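Local coordinates for protein Bug27 (Bordetella pertussis, PDB 2QPQ) that is a Bug-family periplasmic solute-binding protein that probably captures a small molecule in the cleft of a Venus flytrap fold, at residues 103-109 / 196-202; 144-149 / 221-226; 131-137 / 156-162; 121-127 / 153-157. One frame throughout, in Å; residues are numbered along the deposited sequence.

Interaction 1: residues 103-109 / 196-202; sequences PSVFVVP and LQALAVT
The hydroxyl T202 OG1 is held twice: S104 N donates to it at 3.0 Å, and on another side it is hydrogen-bonded to L226 O. T202 N returns a bond to S104 O, just past the end of strand 196-201, which runs antiparallel to 103-109 in the mixed sheet of this Venus flytrap fold. With chi1 at 63°, T202 sets OG1 close to S104 N and leaves CG2 against the edge of the F106 ring, 3.8 Å from CE1.

The pairing is interrupted by a beta bulge. F106 alone faces both L199 and A200: L199 N gives F106 O a bond of 2.7 Å, nearly straight at the carbonyl, while F106 N reaches A200 O. L199 takes a near-helical backbone turn (psi -35°) to fit the extra residue, and A200 N is left buried without a partner in the model. Beyond the bulge V108 and Q197 exchange a regular pair of bonds.

Side chains pack on both faces of the pair. L199 and F106 meet through their CB atoms, and the L199 and V108 side chains cross at about a right angle, CD1 3.8 Å from CG1. L117 of helix 117-123 covers this side. On the face of V105, V107 and A198, helix 184-192 takes over. There the CG2 branch of V105 is wedged tightly, 3.1 Å from A200 O and 3.5 Å from A198 CB.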
loop_
_atom_site.group_PDB
_atom_site.type_symbol
_atom_site.label_atom_id
_atom_site.label_comp_id
_atom_site.label_asym_id
_atom_site.label_seq_id
_atom_site.Cartn_x
_atom_site.Cartn_y
_atom_site.Cartn_z
ATOM N N PRO A 103 2.647 1.734 7.093
ATOM C CA PRO A 103 1.328 1.604 7.691
ATOM C C PRO A 103 0.366 2.701 7.192
ATOM O O PRO A 103 0.797 3.758 6.693
ATOM C CB PRO A 103 1.616 1.744 9.189
ATOM C CG PRO A 103 2.841 2.617 9.252
ATOM C CD PRO A 103 3.663 2.243 8.062
ATOM N N SER A 104 -0.933 2.436 7.294
ATOM C CA SER A 104 -1.922 3.521 7.254
ATOM C C SER A 104 -2.114 4.167 8.618
ATOM O O SER A 104 -1.756 3.603 9.657
ATOM C CB SER A 104 -3.262 3.055 6.671
ATOM O OG SER A 104 -3.055 2.552 5.347
ATOM N N VAL A 105 -2.679 5.367 8.600
ATOM C CA VAL A 105 -2.938 6.086 9.823
ATOM C C VAL A 105 -4.319 6.695 9.790
ATOM O O VAL A 105 -4.753 7.206 8.753
ATOM C CB VAL A 105 -1.837 7.135 10.065
ATOM C CG1 VAL A 105 -1.795 8.123 8.884
ATOM C CG2 VAL A 105 -1.995 7.790 11.447
ATOM N N PHE A 106 -5.039 6.557 10.907
ATOM C CA PHE A 106 -6.297 7.256 11.105
ATOM C C PHE A 106 -5.976 8.663 11.598
ATOM O O PHE A 106 -5.451 8.811 12.692
ATOM C CB PHE A 106 -7.160 6.517 12.130
ATOM C CG PHE A 106 -7.758 5.235 11.615
ATOM C CD1 PHE A 106 -6.944 4.160 11.305
ATOM C CD2 PHE A 106 -9.133 5.116 11.426
ATOM C CE1 PHE A 106 -7.473 2.963 10.829
ATOM C CE2 PHE A 106 -9.689 3.925 10.974
ATOM C CZ PHE A 106 -8.855 2.840 10.669
ATOM N N VAL A 107 -6.256 9.671 10.772
ATOM C CA VAL A 107 -5.958 11.074 11.104
ATOM C C VAL A 107 -7.237 11.929 11.176
ATOM O O VAL A 107 -8.248 11.706 10.454
ATOM C CB VAL A 107 -4.878 11.715 10.150
ATOM C CG1 VAL A 107 -3.568 10.971 10.271
ATOM C CG2 VAL A 107 -5.317 11.680 8.642
ATOM N N VAL A 108 -7.176 12.896 12.074
ATOM C CA VAL A 108 -8.267 13.841 12.303
ATOM C C VAL A 108 -7.672 15.264 12.292
ATOM O O VAL A 108 -6.467 15.433 12.500
ATOM C CB VAL A 108 -9.078 13.541 13.647
ATOM C CG1 VAL A 108 -9.761 12.189 13.595
ATOM C CG2 VAL A 108 -8.190 13.696 14.959
ATOM N N PRO A 109 -8.503 16.277 11.995
ATOM C CA PRO A 109 -8.047 17.657 12.016
ATOM C C PRO A 109 -7.531 18.042 13.396
ATOM O O PRO A 109 -7.997 17.498 14.417
ATOM C CB PRO A 109 -9.336 18.449 11.758
ATOM C CG PRO A 109 -10.286 17.526 11.193
ATOM C CD PRO A 109 -9.927 16.173 11.646
ATOM N N LEU A 196 -2.577 17.895 11.876
ATOM C CA LEU A 196 -3.422 16.711 12.040
ATOM C C LEU A 196 -3.015 16.011 13.316
ATOM O O LEU A 196 -1.867 16.104 13.744
ATOM C CB LEU A 196 -3.199 15.696 10.903
ATOM C CG LEU A 196 -3.578 16.199 9.498
ATOM C CD1 LEU A 196 -3.057 15.257 8.458
ATOM C CD2 LEU A 196 -5.118 16.350 9.350
ATOM N N GLN A 197 -3.945 15.226 13.832
ATOM C CA GLN A 197 -3.711 14.336 14.933
ATOM C C GLN A 197 -3.937 12.902 14.460
ATOM O O GLN A 197 -4.883 12.645 13.732
ATOM C CB GLN A 197 -4.741 14.709 15.949
ATOM C CG GLN A 197 -4.757 13.985 17.238
ATOM C CD GLN A 197 -5.769 14.667 18.137
ATOM O OE1 GLN A 197 -5.601 15.862 18.460
ATOM N NE2 GLN A 197 -6.863 13.950 18.487
ATOM N N ALA A 198 -3.059 11.991 14.867
ATOM C CA ALA A 198 -3.166 10.588 14.524
ATOM C C ALA A 198 -3.786 9.750 15.649
ATOM O O ALA A 198 -3.293 9.752 16.781
ATOM C CB ALA A 198 -1.794 10.039 14.117
ATOM N N LEU A 199 -4.868 9.044 15.333
ATOM C CA LEU A 199 -5.546 8.197 16.297
ATOM C C LEU A 199 -4.941 6.784 16.448
ATOM O O LEU A 199 -4.928 6.195 17.545
ATOM C CB LEU A 199 -7.031 8.140 15.944
ATOM C CG LEU A 199 -7.807 9.460 16.019
ATOM C CD1 LEU A 199 -9.307 9.186 15.824
ATOM C CD2 LEU A 199 -7.528 10.189 17.345
ATOM N N ALA A 200 -4.451 6.238 15.340
ATOM C CA ALA A 200 -3.882 4.891 15.302
ATOM C C ALA A 200 -3.095 4.719 14.036
ATOM O O ALA A 200 -3.334 5.445 13.041
ATOM C CB ALA A 200 -4.985 3.833 15.355
ATOM N N VAL A 201 -2.157 3.769 14.084
ATOM C CA VAL A 201 -1.523 3.184 12.910
ATOM C C VAL A 201 -2.020 1.758 12.716
ATOM O O VAL A 201 -2.345 1.086 13.701
ATOM C CB VAL A 201 0.022 3.242 12.964
ATOM C CG1 VAL A 201 0.477 4.690 13.093
ATOM C CG2 VAL A 201 0.598 2.403 14.107
ATOM N N THR A 202 -2.067 1.296 11.465
ATOM C CA THR A 202 -2.655 -0.007 11.141
ATOM C C THR A 202 -1.655 -1.164 11.160
ATOM O O THR A 202 -2.047 -2.299 10.948
ATOM C CB THR A 202 -3.306 -0.029 9.734
ATOM O OG1 THR A 202 -2.284 0.200 8.751
ATOM C CG2 THR A 202 -4.377 1.045 9.631
#

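Interaction 2: residues 144-149 / 221-226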
loop_
_atom_site.group_PDB
_atom_site.type_symbol
_atom_site.label_atom_id
_atom_site.label_comp_id
_atom_site.label_asym_id
_atom_site.label_seq_id
_atom_site.Cartn_x
_atom_site.Cartn_y
_atom_site.Cartn_z
ATOM N N LEU A 144 -9.750 -0.355 2.751
ATOM C CA LEU A 144 -9.941 -1.612 3.464
ATOM C C LEU A 144 -9.563 -1.556 4.961
ATOM O O LEU A 144 -10.178 -2.250 5.763
ATOM C CB LEU A 144 -9.202 -2.753 2.759
ATOM C CG LEU A 144 -9.708 -3.193 1.372
ATOM C CD1 LEU A 144 -9.180 -4.596 1.051
ATOM C CD2 LEU A 144 -11.207 -3.110 1.207
ATOM N N ALA A 145 -8.581 -0.724 5.332
ATOM C CA ALA A 145 -8.247 -0.532 6.746
ATOM C C ALA A 145 -9.475 -0.028 7.538
ATOM O O ALA A 145 -9.769 -0.531 8.642
ATOM C CB ALA A 145 -7.029 0.381 6.940
ATOM N N GLY A 146 -10.240 0.885 6.949
ATOM C CA GLY A 146 -11.459 1.433 7.637
ATOM C C GLY A 146 -12.554 0.374 7.668
ATOM O O GLY A 146 -13.281 0.224 8.660
ATOM N N GLU A 147 -12.713 -0.360 6.573
ATOM C CA GLU A 147 -13.705 -1.429 6.559
ATOM C C GLU A 147 -13.331 -2.572 7.515
ATOM O O GLU A 147 -14.189 -3.143 8.168
ATOM C CB GLU A 147 -13.930 -1.917 5.130
ATOM C CG GLU A 147 -14.696 -0.856 4.272
ATOM C CD GLU A 147 -16.013 -0.444 4.924
ATOM O OE1 GLU A 147 -16.789 -1.358 5.243
ATOM O OE2 GLU A 147 -16.286 0.784 5.132
ATOM N N LEU A 148 -12.041 -2.890 7.610
ATOM C CA LEU A 148 -11.596 -3.915 8.534
ATOM C C LEU A 148 -11.876 -3.490 9.963
ATOM O O LEU A 148 -12.284 -4.312 10.798
ATOM C CB LEU A 148 -10.098 -4.210 8.340
ATOM C CG LEU A 148 -9.453 -5.293 9.219
ATOM C CD1 LEU A 148 -10.109 -6.671 8.979
ATOM C CD2 LEU A 148 -7.947 -5.316 8.925
ATOM N N LEU A 149 -11.652 -2.220 10.266
ATOM C CA LEU A 149 -12.005 -1.738 11.589
ATOM C C LEU A 149 -13.508 -1.891 11.867
ATOM O O LEU A 149 -13.895 -2.325 12.962
ATOM C CB LEU A 149 -11.573 -0.299 11.767
ATOM C CG LEU A 149 -11.771 0.347 13.158
ATOM C CD1 LEU A 149 -11.065 -0.450 14.265
ATOM C CD2 LEU A 149 -11.261 1.763 13.101
ATOM N N VAL A 221 -8.353 -3.809 19.347
ATOM C CA VAL A 221 -9.015 -4.552 18.305
ATOM C C VAL A 221 -7.976 -5.612 18.028
ATOM O O VAL A 221 -7.167 -5.486 17.122
ATOM C CB VAL A 221 -9.249 -3.643 17.065
ATOM C CG1 VAL A 221 -9.979 -4.411 15.965
ATOM C CG2 VAL A 221 -9.987 -2.355 17.475
ATOM N N ALA A 222 -7.966 -6.649 18.854
ATOM C CA ALA A 222 -6.911 -7.669 18.783
ATOM C C ALA A 222 -6.822 -8.343 17.417
ATOM O O ALA A 222 -7.850 -8.625 16.779
ATOM C CB ALA A 222 -7.118 -8.724 19.879
ATOM N N GLY A 223 -5.599 -8.602 16.963
ATOM C CA GLY A 223 -5.422 -9.264 15.676
ATOM C C GLY A 223 -5.494 -8.349 14.446
ATOM O O GLY A 223 -5.227 -8.783 13.319
ATOM N N TYR A 224 -5.850 -7.087 14.662
ATOM C CA TYR A 224 -5.938 -6.105 13.563
ATOM C C TYR A 224 -4.542 -5.746 13.056
ATOM O O TYR A 224 -3.694 -5.320 13.818
ATOM C CB TYR A 224 -6.647 -4.838 14.053
ATOM C CG TYR A 224 -6.881 -3.797 12.963
ATOM C CD1 TYR A 224 -5.814 -3.098 12.395
ATOM C CD2 TYR A 224 -8.167 -3.531 12.493
ATOM C CE1 TYR A 224 -6.015 -2.148 11.360
ATOM C CE2 TYR A 224 -8.378 -2.560 11.485
ATOM C CZ TYR A 224 -7.308 -1.887 10.923
ATOM O OH TYR A 224 -7.536 -0.936 9.923
ATOM N N GLU A 225 -4.304 -5.929 11.764
ATOM C CA GLU A 225 -3.159 -5.307 11.114
ATOM C C GLU A 225 -3.428 -5.143 9.634
ATOM O O GLU A 225 -4.088 -5.978 9.014
ATOM C CB GLU A 225 -1.845 -6.079 11.363
ATOM C CG GLU A 225 -1.843 -7.495 10.843
ATOM C CD GLU A 225 -0.472 -7.886 10.320
ATOM O OE1 GLU A 225 0.188 -8.705 11.003
ATOM O OE2 GLU A 225 -0.053 -7.361 9.253
ATOM N N LEU A 226 -2.927 -4.061 9.058
ATOM C CA LEU A 226 -3.019 -3.907 7.615
ATOM C C LEU A 226 -1.889 -3.024 7.120
ATOM O O LEU A 226 -2.072 -1.818 6.866
ATOM C CB LEU A 226 -4.409 -3.406 7.186
ATOM C CG LEU A 226 -4.753 -3.189 5.679
ATOM C CD1 LEU A 226 -4.013 -4.067 4.707
ATOM C CD2 LEU A 226 -6.250 -3.272 5.416
#
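One polar bond joins helix 141-153 to the connection between strands 196-201 and 227-235: Y224 OH donates to A145 O at 2.6 Å. This is helix-to-loop packing inside an alpha/beta domain, and the acceptor is a carbonyl already in use, since L149 N bonds to A145 O in the ordinary helical pattern. The two donors approach from opposite faces of the carbonyl plane. Y224 OH comes in strongly bent, with a C=O...O angle of 107°, well above that plane and not on a lone pair. Even so, A145 O and L149 N both lie near the plane of the tyrosine ring, which therefore meets the helix edge-on.

A CH-pi contact covers one face of the ring. L148 sets its CG anti to the backbone N (chi1 -179°), and CD2 rests over that face of Y224, 4.0 Å from the ring centroid and a little toward the rim. L148 CG touches the same ring at CE2.

Apolar contacts finish the join at both ends. L149 CB sits against Y224 CE2, and L149 CD1 meets V221 CG2 at 3.9 Å. V221 opens a type II turn in which G223, third in line, has positive phi, and Y224 N closes it onto V221 O. F106 of strand 93-109 touches both L149 and Y224, and F289 of helix 275-296 packs on L226. At the far end of the loop segment, L226 CD2 presses on the backbone of the helix, 3.5 Å from A145 N.

Interaction 3: residues 131-137 / 156-162; sequences VTYGSCG and HMVHVPY
The ring of Y133 lies across the backbone of the neighbouring strand instead of standing clear of the sheet: H159 CA sits over one of its faces, 3.9 Å from the centroid. This follows from chi1 of 68°, which tips the ring back toward 158-161. M157 CB meets the ring at CD2, 3.6 Å away, and M157 SD adds an oblique Met-aromatic contact. The single phenol proton can serve either E147 OE2 or H143 O of helix 141-153.

Beneath the ring, strands 132-135 and 158-161 run parallel. V158 N donates to V131 O at 2.7 Å, Y133 N to V158 O, V160 N to Y133 O, and S135 N to V160 O. At one end a water bridges the chains, accepting from V131 N and donating to H156 O at 2.6 Å. At the other end Y162 N reaches S135 O. There G134, lacking a side chain, lets the edge of the Y162 ring come up to its backbone, with CE2 at 3.7 Å from G134 CA. The opposite face of the pair to Y133 has T132 CB against V160 CG2.

Together with helix 141-153 the two strands make a beta-alpha-beta crossover. That helix packs on the Y133 side, where H143 stacks on the H159 ring. Strand 180-183 extends the sheet beyond 132-135, and C136 is joined by a disulfide to C165 at the start of helix 165-173.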
loop_
_atom_site.group_PDB
_atom_site.type_symbol
_atom_site.label_atom_id
_atom_site.label_comp_id
_atom_site.label_asym_id
_atom_site.label_seq_id
_atom_site.Cartn_x
_atom_site.Cartn_y
_atom_site.Cartn_z
ATOM N N VAL A 131 -20.601 8.978 10.974
ATOM C CA VAL A 131 -19.139 9.130 11.048
ATOM C C VAL A 131 -18.551 8.658 9.708
ATOM O O VAL A 131 -18.590 7.465 9.386
ATOM C CB VAL A 131 -18.567 8.328 12.234
ATOM C CG1 VAL A 131 -17.037 8.563 12.430
ATOM C CG2 VAL A 131 -19.326 8.676 13.517
ATOM N N THR A 132 -18.043 9.608 8.918
ATOM C CA THR A 132 -17.483 9.315 7.606
ATOM C C THR A 132 -15.984 9.314 7.774
ATOM O O THR A 132 -15.457 9.976 8.662
ATOM C CB THR A 132 -17.891 10.407 6.602
ATOM O OG1 THR A 132 -17.597 11.698 7.181
ATOM C CG2 THR A 132 -19.396 10.329 6.326
ATOM N N TYR A 133 -15.297 8.545 6.941
ATOM C CA TYR A 133 -13.851 8.598 6.882
ATOM C C TYR A 133 -13.433 8.681 5.443
ATOM O O TYR A 133 -13.923 7.914 4.609
ATOM C CB TYR A 133 -13.239 7.366 7.554
ATOM C CG TYR A 133 -13.434 6.008 6.867
ATOM C CD1 TYR A 133 -12.434 5.479 6.055
ATOM C CD2 TYR A 133 -14.575 5.249 7.069
ATOM C CE1 TYR A 133 -12.580 4.258 5.419
ATOM C CE2 TYR A 133 -14.742 3.986 6.430
ATOM C CZ TYR A 133 -13.722 3.514 5.630
ATOM O OH TYR A 133 -13.798 2.304 5.032
ATOM N N GLY A 134 -12.528 9.594 5.145
ATOM C CA GLY A 134 -11.921 9.621 3.806
ATOM C C GLY A 134 -10.904 8.493 3.638
ATOM O O GLY A 134 -10.413 7.946 4.625
ATOM N N SER A 135 -10.637 8.087 2.394
ATOM C CA SER A 135 -9.500 7.215 2.112
ATOM C C SER A 135 -8.820 7.676 0.843
ATOM O O SER A 135 -9.325 8.552 0.179
ATOM C CB SER A 135 -9.929 5.744 1.959
ATOM O OG SER A 135 -10.449 5.532 0.661
ATOM N N CYS A 136 -7.710 7.018 0.505
ATOM C CA CYS A 136 -6.913 7.258 -0.693
ATOM C C CYS A 136 -7.591 6.672 -1.965
ATOM O O CYS A 136 -7.086 6.850 -3.063
ATOM C CB CYS A 136 -5.481 6.657 -0.462
ATOM S SG CYS A 136 -4.713 7.572 0.926
ATOM N N GLY A 137 -8.752 6.021 -1.818
ATOM C CA GLY A 137 -9.491 5.554 -2.976
ATOM C C GLY A 137 -10.307 4.303 -2.719
ATOM O O GLY A 137 -10.024 3.504 -1.829
ATOM N N HIS A 156 -19.771 1.404 12.373
ATOM C CA HIS A 156 -20.506 1.768 11.163
ATOM C C HIS A 156 -20.022 3.065 10.494
ATOM O O HIS A 156 -20.823 3.911 10.089
ATOM C CB HIS A 156 -21.994 1.794 11.480
ATOM C CG HIS A 156 -22.499 0.474 11.962
ATOM N ND1 HIS A 156 -22.638 0.183 13.299
ATOM C CD2 HIS A 156 -22.812 -0.662 11.294
ATOM C CE1 HIS A 156 -23.042 -1.069 13.437
ATOM N NE2 HIS A 156 -23.156 -1.601 12.234
ATOM N N MET A 157 -18.700 3.216 10.390
ATOM C CA MET A 157 -18.122 4.376 9.719
ATOM C C MET A 157 -18.438 4.270 8.237
ATOM O O MET A 157 -18.421 3.164 7.689
ATOM C CB MET A 157 -16.604 4.425 9.872
ATOM C CG MET A 157 -16.123 4.492 11.316
ATOM S SD MET A 157 -14.318 4.523 11.329
ATOM C CE MET A 157 -13.892 3.037 10.434
ATOM N N VAL A 158 -18.676 5.421 7.608
ATOM C CA VAL A 158 -19.057 5.485 6.204
ATOM C C VAL A 158 -17.878 5.968 5.357
ATOM O O VAL A 158 -17.359 7.061 5.572
ATOM C CB VAL A 158 -20.259 6.429 5.996
ATOM C CG1 VAL A 158 -20.518 6.674 4.451
ATOM C CG2 VAL A 158 -21.491 5.863 6.699
ATOM N N HIS A 159 -17.491 5.153 4.380
ATOM C CA HIS A 159 -16.304 5.449 3.563
ATOM C C HIS A 159 -16.607 6.513 2.523
ATOM O O HIS A 159 -17.614 6.437 1.777
ATOM C CB HIS A 159 -15.816 4.156 2.906
ATOM C CG HIS A 159 -14.803 4.346 1.823
ATOM N ND1 HIS A 159 -13.599 4.997 2.010
ATOM C CD2 HIS A 159 -14.806 3.932 0.534
ATOM C CE1 HIS A 159 -12.903 4.970 0.880
ATOM N NE2 HIS A 159 -13.617 4.331 -0.025
ATOM N N VAL A 160 -15.737 7.513 2.471
ATOM C CA VAL A 160 -15.835 8.515 1.431
ATOM C C VAL A 160 -14.487 8.482 0.678
ATOM O O VAL A 160 -13.424 8.788 1.262
ATOM C CB VAL A 160 -16.135 9.930 2.034
ATOM C CG1 VAL A 160 -16.086 11.005 0.919
ATOM C CG2 VAL A 160 -17.509 9.971 2.840
ATOM N N PRO A 161 -14.500 8.039 -0.594
ATOM C CA PRO A 161 -13.231 7.882 -1.271
ATOM C C PRO A 161 -12.721 9.200 -1.841
ATOM O O PRO A 161 -13.521 10.033 -2.278
ATOM C CB PRO A 161 -13.555 6.904 -2.401
ATOM C CG PRO A 161 -15.018 7.254 -2.752
ATOM C CD PRO A 161 -15.641 7.590 -1.428
ATOM N N TYR A 162 -11.395 9.332 -1.869
ATOM C CA TYR A 162 -10.730 10.425 -2.568
ATOM C C TYR A 162 -9.823 9.890 -3.670
ATOM O O TYR A 162 -9.406 8.739 -3.650
ATOM C CB TYR A 162 -9.887 11.262 -1.572
ATOM C CG TYR A 162 -10.787 12.103 -0.666
ATOM C CD1 TYR A 162 -11.022 13.426 -0.940
ATOM C CD2 TYR A 162 -11.428 11.531 0.440
ATOM C CE1 TYR A 162 -11.854 14.202 -0.116
ATOM C CE2 TYR A 162 -12.284 12.295 1.266
ATOM C CZ TYR A 162 -12.490 13.616 0.961
ATOM O OH TYR A 162 -13.339 14.370 1.722
HETATM O O HOH W 1 -21.265 6.092 11.438
#

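Interaction 4: residues 121-127 / 153-157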
loop_
_atom_site.group_PDB
_atom_site.type_symbol
_atom_site.label_atom_id
_atom_site.label_comp_id
_atom_site.label_asym_id
_atom_site.label_seq_id
_atom_site.Cartn_x
_atom_site.Cartn_y
_atom_site.Cartn_z
ATOM N N MET A 121 -14.488 4.961 17.696
ATOM C CA MET A 121 -15.237 3.708 17.646
ATOM C C MET A 121 -16.561 3.771 18.432
ATOM O O MET A 121 -17.575 3.292 17.953
ATOM C CB MET A 121 -14.372 2.527 18.076
ATOM C CG MET A 121 -13.219 2.212 17.127
ATOM S SD MET A 121 -12.225 0.811 17.667
ATOM C CE MET A 121 -11.560 1.363 19.241
ATOM N N ALA A 122 -16.535 4.373 19.623
ATOM C CA ALA A 122 -17.753 4.690 20.392
ATOM C C ALA A 122 -18.724 5.519 19.541
ATOM O O ALA A 122 -19.889 5.168 19.439
ATOM C CB ALA A 122 -17.391 5.447 21.704
ATOM N N ALA A 123 -18.224 6.590 18.899
ATOM C CA ALA A 123 -19.055 7.475 18.080
ATOM C C ALA A 123 -19.721 6.723 16.935
ATOM O O ALA A 123 -20.845 7.030 16.537
ATOM C CB ALA A 123 -18.207 8.629 17.528
ATOM N N ALA A 124 -19.027 5.718 16.415
ATOM C CA ALA A 124 -19.502 4.967 15.253
ATOM C C ALA A 124 -20.112 3.600 15.569
ATOM O O ALA A 124 -20.441 2.852 14.649
ATOM C CB ALA A 124 -18.359 4.833 14.192
ATOM N N LYS A 125 -20.275 3.277 16.861
ATOM C CA LYS A 125 -20.821 1.965 17.246
ATOM C C LYS A 125 -22.189 1.658 16.623
ATOM O O LYS A 125 -22.375 0.565 16.095
ATOM C CB LYS A 125 -20.853 1.760 18.785
ATOM C CG LYS A 125 -19.790 0.803 19.376
ATOM C CD LYS A 125 -19.679 -0.567 18.653
ATOM C CE LYS A 125 -20.858 -1.495 18.978
ATOM N NZ LYS A 125 -21.487 -2.129 17.757
ATOM N N GLN A 126 -23.130 2.611 16.673
ATOM C CA GLN A 126 -24.510 2.408 16.125
ATOM C C GLN A 126 -24.625 2.604 14.580
ATOM O O GLN A 126 -23.811 3.332 14.002
ATOM C CB GLN A 126 -25.519 3.294 16.887
ATOM C CG GLN A 126 -25.552 3.053 18.411
ATOM C CD GLN A 126 -26.770 3.666 19.101
ATOM O OE1 GLN A 126 -27.913 3.452 18.679
ATOM N NE2 GLN A 126 -26.533 4.414 20.195
ATOM N N THR A 127 -25.663 2.001 13.969
ATOM C CA THR A 127 -25.820 1.647 12.498
ATOM C C THR A 127 -25.991 2.699 11.365
ATOM O O THR A 127 -25.052 3.100 10.650
ATOM C CB THR A 127 -27.082 0.836 12.346
ATOM O OG1 THR A 127 -28.038 1.310 13.314
ATOM C CG2 THR A 127 -26.789 -0.628 12.529
ATOM N N ALA A 153 -14.365 -4.176 14.857
ATOM C CA ALA A 153 -14.792 -3.441 16.045
ATOM C C ALA A 153 -16.318 -3.328 16.096
ATOM O O ALA A 153 -16.880 -2.719 17.024
ATOM C CB ALA A 153 -14.175 -2.096 16.049
ATOM N N LYS A 154 -16.964 -3.896 15.077
ATOM C CA LYS A 154 -18.414 -3.782 14.838
ATOM C C LYS A 154 -18.907 -2.329 14.838
ATOM O O LYS A 154 -19.826 -1.959 15.564
ATOM C CB LYS A 154 -19.203 -4.674 15.810
ATOM C CG LYS A 154 -18.816 -6.153 15.680
ATOM C CD LYS A 154 -19.510 -7.039 16.737
ATOM C CE LYS A 154 -18.974 -6.779 18.181
ATOM N NZ LYS A 154 -18.996 -8.027 19.062
ATOM N N THR A 155 -18.287 -1.502 13.995
ATOM C CA THR A 155 -18.664 -0.111 13.913
ATOM C C THR A 155 -19.275 0.173 12.532
ATOM O O THR A 155 -19.290 -0.713 11.641
ATOM C CB THR A 155 -17.485 0.871 14.245
ATOM O OG1 THR A 155 -16.343 0.613 13.405
ATOM C CG2 THR A 155 -17.062 0.746 15.732
ATOM N N HIS A 156 -19.771 1.404 12.373
ATOM C CA HIS A 156 -20.506 1.768 11.163
ATOM C C HIS A 156 -20.022 3.065 10.494
ATOM O O HIS A 156 -20.823 3.911 10.089
ATOM C CB HIS A 156 -21.994 1.794 11.480
ATOM C CG HIS A 156 -22.499 0.474 11.962
ATOM N ND1 HIS A 156 -22.638 0.183 13.299
ATOM C CD2 HIS A 156 -22.812 -0.662 11.294
ATOM C CE1 HIS A 156 -23.042 -1.069 13.437
ATOM N NE2 HIS A 156 -23.156 -1.601 12.234
ATOM N N MET A 157 -18.700 3.216 10.390
ATOM C CA MET A 157 -18.122 4.376 9.719
ATOM C C MET A 157 -18.438 4.270 8.237
ATOM O O MET A 157 -18.421 3.164 7.689
ATOM C CB MET A 157 -16.604 4.425 9.872
ATOM C CG MET A 157 -16.123 4.492 11.316
ATOM S SD MET A 157 -14.318 4.523 11.329
ATOM C CE MET A 157 -13.892 3.037 10.434
HETATM O O HOH W 2 -23.448 4.312 9.136
#
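H156 and T127 lie side by side, and T127 CA rests over one face of the imidazole, 3.7 Å from its centroid. H156 CG stands anti to its carbonyl carbon (chi1 -60°), and this brings ND1 to K125 O at 2.8 Å. The acceptor is nearly in the ring plane, but the ring nitrogen comes down from above the carbonyl plane, 52° out of it, and the bond is bent at both ends (132° at the hydrogen). Along the backbone, H156 N binds A124 O.

K125 leaves the contact at CB, then curls back: bends at chi2, chi3 and chi4 fold the chain so that NZ reaches K154 O at 2.8 Å, in the carbonyl plane. Its positive charge sits beside the C-terminal end of helix 141-153, where it would probably be favourable, although K154 NZ, a like charge, is 6.5 Å from K125 NZ.

T155 CG2 points to M121 O, 3.4 Å away at the end of helix 117-123, while OG1 is hydrogen-bonded to N150 ND2. A124 CB touches M157 CG at 3.7 Å, and M121, bent at chi3, lays SD against A153 CB.

Two helices thus end side by side, K154 leaving its helix with positive phi, and each segment leads on to a parallel strand, 132-135 or 158-161. Such helix-to-strand turns gathered at the N-terminal ends of the strands are typical of an alpha/beta domain.

All four contacts belong to one lobe, their centres 13 to 17 Å apart. Helix 141-153 connects them: in interaction 2 it meets the loop, and L149 CD2 packs on F106 CE2 of interaction 1 at 3.4 Å, while E147 OE2 lies 2.9 Å from Y133 OH of interaction 3, a probable hydrogen bond. Interactions 1 and 2 are also joined by the backbone, T202 O to L226 N at 2.7 Å, another probable one. Interactions 3 and 4 share H156 and M157, and M121 SD of interaction 4 touches L149 CD1 of interaction 2. In interaction 3 the C136 side chain is about 4 Å from a citric acid, probably from the crystallisation liquor.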